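Local coordinates for protein cruciform cutting endonuclease 1, mitochondrial (Schizosaccharomyces pombe, PDB 1KCF) that cleaves four-way Holliday junctions at the point of strand exchange, as a homodimeric endonuclease that seems to be important for maintaining mitochondrial DNA, at residues 89-102 with 134-146. Residues are numbered along the deposited sequence; the frame is centred on the assembly and turned at random.
Sequences FQPSSMADLSIQLF and RVNMLESMLYALH
Arg-134 sets CG beside its backbone N (chi1 -58°) and then runs extended from CG to NE, which lays its guanidinium flat on the ring of Phe-89, centres 3.9 Å apart and planes only 8° from parallel. Arginine suits this cation-pi stack because its methylenes serve too: CD makes a CH-pi contact over the same ring. With an alanine here, that face of Phe-89 would probably lose its flat cationic cover and the ring would be freer to turn. Further along, CG of Met-94 lies 3.3 Å from SD of Met-137, and the bends at chi2 and chi3 turn its CE to 4.1 Å from CG of Leu-138; flexible thioethers fit such an uneven seam. The seam joins helices 91-109 and 128-151 of an RNase H-like RuvC-family resolvase; segments 91-102 and 134-146 cross at -56°, their axes 9.2 Å apart at closest approach. The outer helix packs on helix 128-151, whose Leu-142 also touches strands 42-47 and 113-118. At the closest backbone approach, small Ser-98 is a knob in the hole formed by Leu-138, Met-141, Leu-142 and Leu-145. Its OG donates to Met-94 O (2.9 Å) from above the carbonyl plane, so the buried hydroxyl is satisfied within its own helix. At the far end, Leu-145 CB sits over the centre of the Phe-102 ring, 4.0 Å from the centroid, while Leu-145 CD1 reaches CG1 of Ile-99 at 3.8 Å.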
ATOM      1  N   PHE A  89      -7.295 -11.147   2.739  1.00 66.16           N
ATOM      2  CA  PHE A  89      -7.010  -9.820   2.226  1.00 65.32           C
ATOM      3  C   PHE A  89      -7.288  -8.690   3.206  1.00 65.53           C
ATOM      4  O   PHE A  89      -7.637  -7.574   2.814  1.00 64.91           O
ATOM      5  CB  PHE A  89      -7.770  -9.618   0.917  1.00 64.97           C
ATOM      6  CG  PHE A  89      -7.567 -10.741  -0.063  1.00 65.08           C
ATOM      7  CD1 PHE A  89      -8.552 -11.701  -0.255  1.00 64.31           C
ATOM      8  CD2 PHE A  89      -6.369 -10.861  -0.759  1.00 64.36           C
ATOM      9  CE1 PHE A  89      -8.351 -12.766  -1.124  1.00 65.07           C
ATOM     10  CE2 PHE A  89      -6.156 -11.925  -1.631  1.00 66.06           C
ATOM     11  CZ  PHE A  89      -7.150 -12.880  -1.814  1.00 65.68           C
ATOM     12  N   GLN A  90      -7.121  -8.991   4.490  1.00 65.59           N
ATOM     13  CA  GLN A  90      -7.307  -8.002   5.540  1.00 65.48           C
ATOM     14  C   GLN A  90      -5.996  -7.215   5.618  1.00 65.20           C
ATOM     15  O   GLN A  90      -4.915  -7.799   5.550  1.00 63.53           O
ATOM     16  CB  GLN A  90      -7.591  -8.698   6.866  1.00 64.33           C
ATOM     17  N   PRO A  91      -6.077  -5.882   5.761  1.00 66.02           N
ATOM     18  CA  PRO A  91      -4.905  -5.004   5.845  1.00 65.83           C
ATOM     19  C   PRO A  91      -3.726  -5.579   6.629  1.00 65.41           C
ATOM     20  O   PRO A  91      -2.573  -5.430   6.224  1.00 66.61           O
ATOM     21  CB  PRO A  91      -5.475  -3.744   6.485  1.00 67.39           C
ATOM     22  CG  PRO A  91      -6.841  -3.681   5.885  1.00 67.27           C
ATOM     23  CD  PRO A  91      -7.315  -5.118   5.998  1.00 67.12           C
ATOM     24  N   SER A  92      -4.015  -6.242   7.744  1.00 63.62           N
ATOM     25  CA  SER A  92      -2.970  -6.831   8.572  1.00 61.86           C
ATOM     26  C   SER A  92      -2.372  -8.086   7.940  1.00 60.67           C
ATOM     27  O   SER A  92      -1.192  -8.388   8.130  1.00 61.23           O
ATOM     28  CB  SER A  92      -3.526  -7.164   9.952  1.00 64.23           C
ATOM     29  N   SER A  93      -3.193  -8.821   7.197  1.00 57.81           N
ATOM     30  CA  SER A  93      -2.746 -10.045   6.548  1.00 55.02           C
ATOM     31  C   SER A  93      -1.878  -9.734   5.328  1.00 51.86           C
ATOM     32  O   SER A  93      -0.928 -10.458   5.023  1.00 48.71           O
ATOM     33  CB  SER A  93      -3.957 -10.883   6.128  1.00 56.90           C
ATOM     34  OG  SER A  93      -3.554 -12.146   5.623  1.00 58.80           O
ATOM     35  N   MET A  94      -2.216  -8.652   4.637  1.00 50.09           N
ATOM     36  CA  MET A  94      -1.471  -8.237   3.457  1.00 49.85           C
ATOM     37  C   MET A  94      -0.096  -7.698   3.841  1.00 48.16           C
ATOM     38  O   MET A  94       0.882  -7.915   3.130  1.00 46.19           O
ATOM     39  CB  MET A  94      -2.260  -7.181   2.680  1.00 49.40           C
ATOM     40  CG  MET A  94      -3.451  -7.750   1.914  1.00 53.35           C
ATOM     41  SD  MET A  94      -2.951  -9.022   0.725  1.00 54.45           S
ATOM     42  CE  MET A  94      -2.086  -8.015  -0.483  1.00 54.13           C
ATOM     43  N   ALA A  95      -0.028  -6.998   4.968  1.00 48.20           N
ATOM     44  CA  ALA A  95       1.240  -6.454   5.438  1.00 46.59           C
ATOM     45  C   ALA A  95       2.165  -7.631   5.675  1.00 46.10           C
ATOM     46  O   ALA A  95       3.347  -7.585   5.346  1.00 48.58           O
ATOM     47  CB  ALA A  95       1.033  -5.678   6.726  1.00 45.06           C
ATOM     48  N   ASP A  96       1.607  -8.697   6.240  1.00 47.37           N
ATOM     49  CA  ASP A  96       2.364  -9.911   6.522  1.00 47.99           C
ATOM     50  C   ASP A  96       2.928 -10.500   5.232  1.00 46.77           C
ATOM     51  O   ASP A  96       4.086 -10.907   5.178  1.00 46.34           O
ATOM     52  CB  ASP A  96       1.465 -10.940   7.206  1.00 52.30           C
ATOM     53  CG  ASP A  96       2.175 -12.250   7.469  1.00 56.59           C
ATOM     54  OD1 ASP A  96       3.200 -12.241   8.180  1.00 59.03           O
ATOM     55  OD2 ASP A  96       1.708 -13.291   6.962  1.00 62.99           O
ATOM     56  N   LEU A  97       2.098 -10.552   4.195  1.00 42.83           N
ATOM     57  CA  LEU A  97       2.531 -11.084   2.910  1.00 42.08           C
ATOM     58  C   LEU A  97       3.567 -10.154   2.276  1.00 40.26           C
ATOM     59  O   LEU A  97       4.581 -10.612   1.745  1.00 38.17           O
ATOM     60  CB  LEU A  97       1.333 -11.242   1.968  1.00 41.26           C
ATOM     61  CG  LEU A  97       1.615 -11.739   0.546  1.00 41.91           C
ATOM     62  CD1 LEU A  97       2.119 -13.174   0.583  1.00 38.58           C
ATOM     63  CD2 LEU A  97       0.342 -11.649  -0.277  1.00 39.40           C
ATOM     64  N   SER A  98       3.308  -8.852   2.333  1.00 38.10           N
ATOM     65  CA  SER A  98       4.221  -7.877   1.754  1.00 42.43           C
ATOM     66  C   SER A  98       5.599  -7.938   2.402  1.00 44.15           C
ATOM     67  O   SER A  98       6.616  -7.824   1.720  1.00 42.74           O
ATOM     68  CB  SER A  98       3.655  -6.465   1.902  1.00 41.80           C
ATOM     69  OG  SER A  98       2.390  -6.358   1.273  1.00 46.31           O
ATOM     70  N   ILE A  99       5.628  -8.124   3.717  1.00 45.89           N
ATOM     71  CA  ILE A  99       6.889  -8.186   4.446  1.00 46.43           C
ATOM     72  C   ILE A  99       7.697  -9.427   4.081  1.00 46.31           C
ATOM     73  O   ILE A  99       8.906  -9.341   3.878  1.00 47.31           O
ATOM     74  CB  ILE A  99       6.632  -8.119   5.971  1.00 47.40           C
ATOM     75  CG1 ILE A  99       6.084  -6.732   6.318  1.00 47.02           C
ATOM     76  CG2 ILE A  99       7.916  -8.392   6.749  1.00 47.78           C
ATOM     77  CD1 ILE A  99       5.594  -6.585   7.746  1.00 48.45           C
ATOM     78  N   GLN A 100       7.040 -10.578   3.978  1.00 46.50           N
ATOM     79  CA  GLN A 100       7.750 -11.800   3.608  1.00 46.71           C
ATOM     80  C   GLN A 100       8.257 -11.672   2.173  1.00 46.93           C
ATOM     81  O   GLN A 100       9.416 -11.960   1.877  1.00 47.62           O
ATOM     82  CB  GLN A 100       6.832 -13.021   3.690  1.00 48.26           C
ATOM     83  CG  GLN A 100       6.183 -13.263   5.038  1.00 50.98           C
ATOM     84  CD  GLN A 100       5.499 -14.619   5.102  1.00 52.28           C
ATOM     85  OE1 GLN A 100       4.391 -14.749   5.631  1.00 54.93           O
ATOM     86  NE2 GLN A 100       6.158 -15.638   4.561  1.00 50.80           N
ATOM     87  N   LEU A 101       7.371 -11.243   1.282  1.00 46.69           N
ATOM     88  CA  LEU A 101       7.723 -11.088  -0.119  1.00 45.89           C
ATOM     89  C   LEU A 101       8.885 -10.114  -0.265  1.00 44.91           C
ATOM     90  O   LEU A 101       9.795 -10.337  -1.057  1.00 44.77           O
ATOM     91  CB  LEU A 101       6.513 -10.584  -0.904  1.00 46.25           C
ATOM     92  CG  LEU A 101       6.551 -10.724  -2.424  1.00 49.39           C
ATOM     93  CD1 LEU A 101       6.938 -12.154  -2.817  1.00 47.98           C
ATOM     94  CD2 LEU A 101       5.176 -10.368  -2.984  1.00 48.95           C
ATOM     95  N   PHE A 102       8.850  -9.041   0.515  1.00 43.43           N
ATOM     96  CA  PHE A 102       9.893  -8.026   0.481  1.00 43.33           C
ATOM     97  C   PHE A 102      11.236  -8.612   0.917  1.00 43.94           C
ATOM     98  O   PHE A 102      12.240  -8.461   0.222  1.00 43.22           O
ATOM     99  CB  PHE A 102       9.520  -6.865   1.399  1.00 41.51           C
ATOM    100  CG  PHE A 102      10.496  -5.724   1.365  1.00 42.12           C
ATOM    101  CD1 PHE A 102      10.447  -4.780   0.344  1.00 43.02           C
ATOM    102  CD2 PHE A 102      11.473  -5.599   2.350  1.00 42.92           C
ATOM    103  CE1 PHE A 102      11.358  -3.724   0.304  1.00 43.83           C
ATOM    104  CE2 PHE A 102      12.389  -4.551   2.321  1.00 41.86           C
ATOM    105  CZ  PHE A 102      12.333  -3.611   1.297  1.00 44.25           C
ATOM    106  N   ARG A 134      -6.512  -5.927  -4.084  1.00 52.70           N
ATOM    107  CA  ARG A 134      -5.390  -6.795  -3.746  1.00 52.82           C
ATOM    108  C   ARG A 134      -4.066  -6.293  -4.316  1.00 50.71           C
ATOM    109  O   ARG A 134      -3.093  -6.152  -3.584  1.00 50.71           O
ATOM    110  CB  ARG A 134      -5.629  -8.213  -4.266  1.00 55.39           C
ATOM    111  CG  ARG A 134      -6.881  -8.883  -3.755  1.00 61.37           C
ATOM    112  CD  ARG A 134      -7.060 -10.232  -4.442  1.00 65.47           C
ATOM    113  NE  ARG A 134      -8.350 -10.844  -4.139  1.00 70.76           N
ATOM    114  CZ  ARG A 134      -8.728 -12.043  -4.572  1.00 70.46           C
ATOM    115  NH1 ARG A 134      -7.909 -12.763  -5.328  1.00 69.81           N
ATOM    116  NH2 ARG A 134      -9.923 -12.522  -4.251  1.00 70.69           N
ATOM    117  N   VAL A 135      -4.028  -6.030  -5.619  1.00 47.76           N
ATOM    118  CA  VAL A 135      -2.798  -5.572  -6.255  1.00 48.74           C
ATOM    119  C   VAL A 135      -2.394  -4.155  -5.867  1.00 47.67           C
ATOM    120  O   VAL A 135      -1.204  -3.848  -5.806  1.00 47.17           O
ATOM    121  CB  VAL A 135      -2.884  -5.659  -7.801  1.00 49.21           C
ATOM    122  CG1 VAL A 135      -3.061  -7.107  -8.222  1.00 51.97           C
ATOM    123  CG2 VAL A 135      -4.041  -4.805  -8.318  1.00 51.95           C
ATOM    124  N   ASN A 136      -3.370  -3.287  -5.619  1.00 45.84           N
ATOM    125  CA  ASN A 136      -3.046  -1.920  -5.229  1.00 45.84           C
ATOM    126  C   ASN A 136      -2.415  -1.938  -3.839  1.00 45.07           C
ATOM    127  O   ASN A 136      -1.476  -1.193  -3.555  1.00 44.36           O
ATOM    128  CB  ASN A 136      -4.304  -1.043  -5.205  1.00 46.21           C
ATOM    129  CG  ASN A 136      -4.886  -0.816  -6.589  1.00 50.00           C
ATOM    130  OD1 ASN A 136      -4.238  -1.085  -7.602  1.00 51.79           O
ATOM    131  ND2 ASN A 136      -6.113  -0.304  -6.639  1.00 49.43           N
ATOM    132  N   MET A 137      -2.944  -2.803  -2.983  1.00 41.56           N
ATOM    133  CA  MET A 137      -2.468  -2.934  -1.619  1.00 43.99           C
ATOM    134  C   MET A 137      -1.050  -3.494  -1.583  1.00 44.26           C
ATOM    135  O   MET A 137      -0.197  -2.989  -0.858  1.00 43.47           O
ATOM    136  CB  MET A 137      -3.404  -3.848  -0.828  1.00 44.48           C
ATOM    137  CG  MET A 137      -3.390  -3.590   0.659  1.00 51.80           C
ATOM    138  SD  MET A 137      -4.512  -4.658   1.563  1.00 59.44           S
ATOM    139  CE  MET A 137      -6.084  -4.160   0.842  1.00 54.27           C
ATOM    140  N   LEU A 138      -0.817  -4.544  -2.366  1.00 45.07           N
ATOM    141  CA  LEU A 138       0.487  -5.190  -2.442  1.00 46.29           C
ATOM    142  C   LEU A 138       1.532  -4.183  -2.906  1.00 45.10           C
ATOM    143  O   LEU A 138       2.572  -4.007  -2.276  1.00 45.05           O
ATOM    144  CB  LEU A 138       0.438  -6.357  -3.429  1.00 48.32           C
ATOM    145  CG  LEU A 138       1.102  -7.666  -2.999  1.00 52.13           C
ATOM    146  CD1 LEU A 138       1.259  -8.565  -4.219  1.00 52.03           C
ATOM    147  CD2 LEU A 138       2.459  -7.390  -2.374  1.00 51.45           C
ATOM    148  N   GLU A 139       1.240  -3.522  -4.017  1.00 44.93           N
ATOM    149  CA  GLU A 139       2.135  -2.521  -4.574  1.00 46.28           C
ATOM    150  C   GLU A 139       2.441  -1.436  -3.546  1.00 44.16           C
ATOM    151  O   GLU A 139       3.603  -1.103  -3.309  1.00 43.46           O
ATOM    152  CB  GLU A 139       1.498  -1.891  -5.815  1.00 48.65           C
ATOM    153  CG  GLU A 139       2.217  -0.663  -6.344  1.00 54.78           C
ATOM    154  CD  GLU A 139       1.559  -0.093  -7.589  1.00 59.81           C
ATOM    155  OE1 GLU A 139       1.720  -0.692  -8.671  1.00 63.43           O
ATOM    156  OE2 GLU A 139       0.875   0.948  -7.488  1.00 62.72           O
ATOM    157  N   SER A 140       1.389  -0.890  -2.944  1.00 42.15           N
ATOM    158  CA  SER A 140       1.522   0.171  -1.952  1.00 41.36           C
ATOM    159  C   SER A 140       2.403  -0.206  -0.770  1.00 38.66           C
ATOM    160  O   SER A 140       3.253   0.577  -0.353  1.00 38.40           O
ATOM    161  CB  SER A 140       0.148   0.587  -1.430  1.00 40.51           C
ATOM    162  OG  SER A 140      -0.606   1.213  -2.442  1.00 46.41           O
ATOM    163  N   MET A 141       2.187  -1.398  -0.229  1.00 35.75           N
ATOM    164  CA  MET A 141       2.962  -1.856   0.915  1.00 37.52           C
ATOM    165  C   MET A 141       4.431  -2.086   0.565  1.00 36.22           C
ATOM    166  O   MET A 141       5.320  -1.703   1.329  1.00 35.17           O
ATOM    167  CB  MET A 141       2.335  -3.128   1.498  1.00 36.48           C
ATOM    168  CG  MET A 141       0.913  -2.902   2.017  1.00 38.26           C
ATOM    169  SD  MET A 141       0.209  -4.309   2.901  1.00 42.98           S
ATOM    170  CE  MET A 141      -1.105  -3.511   3.826  1.00 38.99           C
ATOM    171  N   LEU A 142       4.681  -2.701  -0.589  1.00 36.85           N
ATOM    172  CA  LEU A 142       6.046  -2.959  -1.033  1.00 37.89           C
ATOM    173  C   LEU A 142       6.810  -1.648  -1.175  1.00 38.69           C
ATOM    174  O   LEU A 142       7.988  -1.571  -0.830  1.00 40.32           O
ATOM    175  CB  LEU A 142       6.045  -3.712  -2.367  1.00 38.34           C
ATOM    176  CG  LEU A 142       5.602  -5.179  -2.317  1.00 38.82           C
ATOM    177  CD1 LEU A 142       5.657  -5.768  -3.713  1.00 37.28           C
ATOM    178  CD2 LEU A 142       6.507  -5.967  -1.373  1.00 37.82           C
ATOM    179  N   TYR A 143       6.134  -0.621  -1.678  1.00 38.15           N
ATOM    180  CA  TYR A 143       6.739   0.694  -1.856  1.00 40.64           C
ATOM    181  C   TYR A 143       7.074   1.327  -0.506  1.00 43.10           C
ATOM    182  O   TYR A 143       8.153   1.904  -0.320  1.00 42.07           O
ATOM    183  CB  TYR A 143       5.789   1.607  -2.629  1.00 43.00           C
ATOM    184  CG  TYR A 143       6.233   1.877  -4.044  1.00 47.27           C
ATOM    185  CD1 TYR A 143       7.134   2.902  -4.326  1.00 49.87           C
ATOM    186  CD2 TYR A 143       5.795   1.073  -5.096  1.00 47.60           C
ATOM    187  CE1 TYR A 143       7.594   3.120  -5.621  1.00 52.27           C
ATOM    188  CE2 TYR A 143       6.246   1.278  -6.392  1.00 50.84           C
ATOM    189  CZ  TYR A 143       7.145   2.301  -6.649  1.00 53.24           C
ATOM    190  OH  TYR A 143       7.606   2.495  -7.929  1.00 56.52           O
ATOM    191  N   ALA A 144       6.137   1.224   0.433  1.00 40.37           N
ATOM    192  CA  ALA A 144       6.350   1.777   1.757  1.00 40.00           C
ATOM    193  C   ALA A 144       7.553   1.090   2.398  1.00 39.99           C
ATOM    194  O   ALA A 144       8.445   1.753   2.929  1.00 41.65           O
ATOM    195  CB  ALA A 144       5.107   1.577   2.614  1.00 39.20           C
ATOM    196  N   LEU A 145       7.582  -0.239   2.346  1.00 38.78           N
ATOM    197  CA  LEU A 145       8.688  -0.981   2.935  1.00 39.68           C
ATOM    198  C   LEU A 145      10.026  -0.599   2.303  1.00 41.14           C
ATOM    199  O   LEU A 145      11.032  -0.457   2.996  1.00 40.47           O
ATOM    200  CB  LEU A 145       8.458  -2.490   2.795  1.00 38.82           C
ATOM    201  CG  LEU A 145       7.305  -3.069   3.622  1.00 39.95           C
ATOM    202  CD1 LEU A 145       7.253  -4.575   3.452  1.00 40.32           C
ATOM    203  CD2 LEU A 145       7.493  -2.711   5.086  1.00 40.08           C
ATOM    204  N   HIS A 146      10.029  -0.424   0.987  1.00 42.52           N
ATOM    205  CA  HIS A 146      11.249  -0.066   0.276  1.00 43.71           C
ATOM    206  C   HIS A 146      11.781   1.301   0.701  1.00 45.82           C
ATOM    207  O   HIS A 146      12.950   1.433   1.069  1.00 46.68           O
ATOM    208  CB  HIS A 146      10.997  -0.091  -1.235  1.00 44.09           C
ATOM    209  CG  HIS A 146      12.129   0.451  -2.051  1.00 44.80           C
ATOM    210  ND1 HIS A 146      12.253   1.790  -2.358  1.00 45.33           N
ATOM    211  CD2 HIS A 146      13.197  -0.164  -2.613  1.00 44.96           C
ATOM    212  CE1 HIS A 146      13.346   1.977  -3.072  1.00 46.05           C
ATOM    213  NE2 HIS A 146      13.939   0.806  -3.241  1.00 49.66           N
TER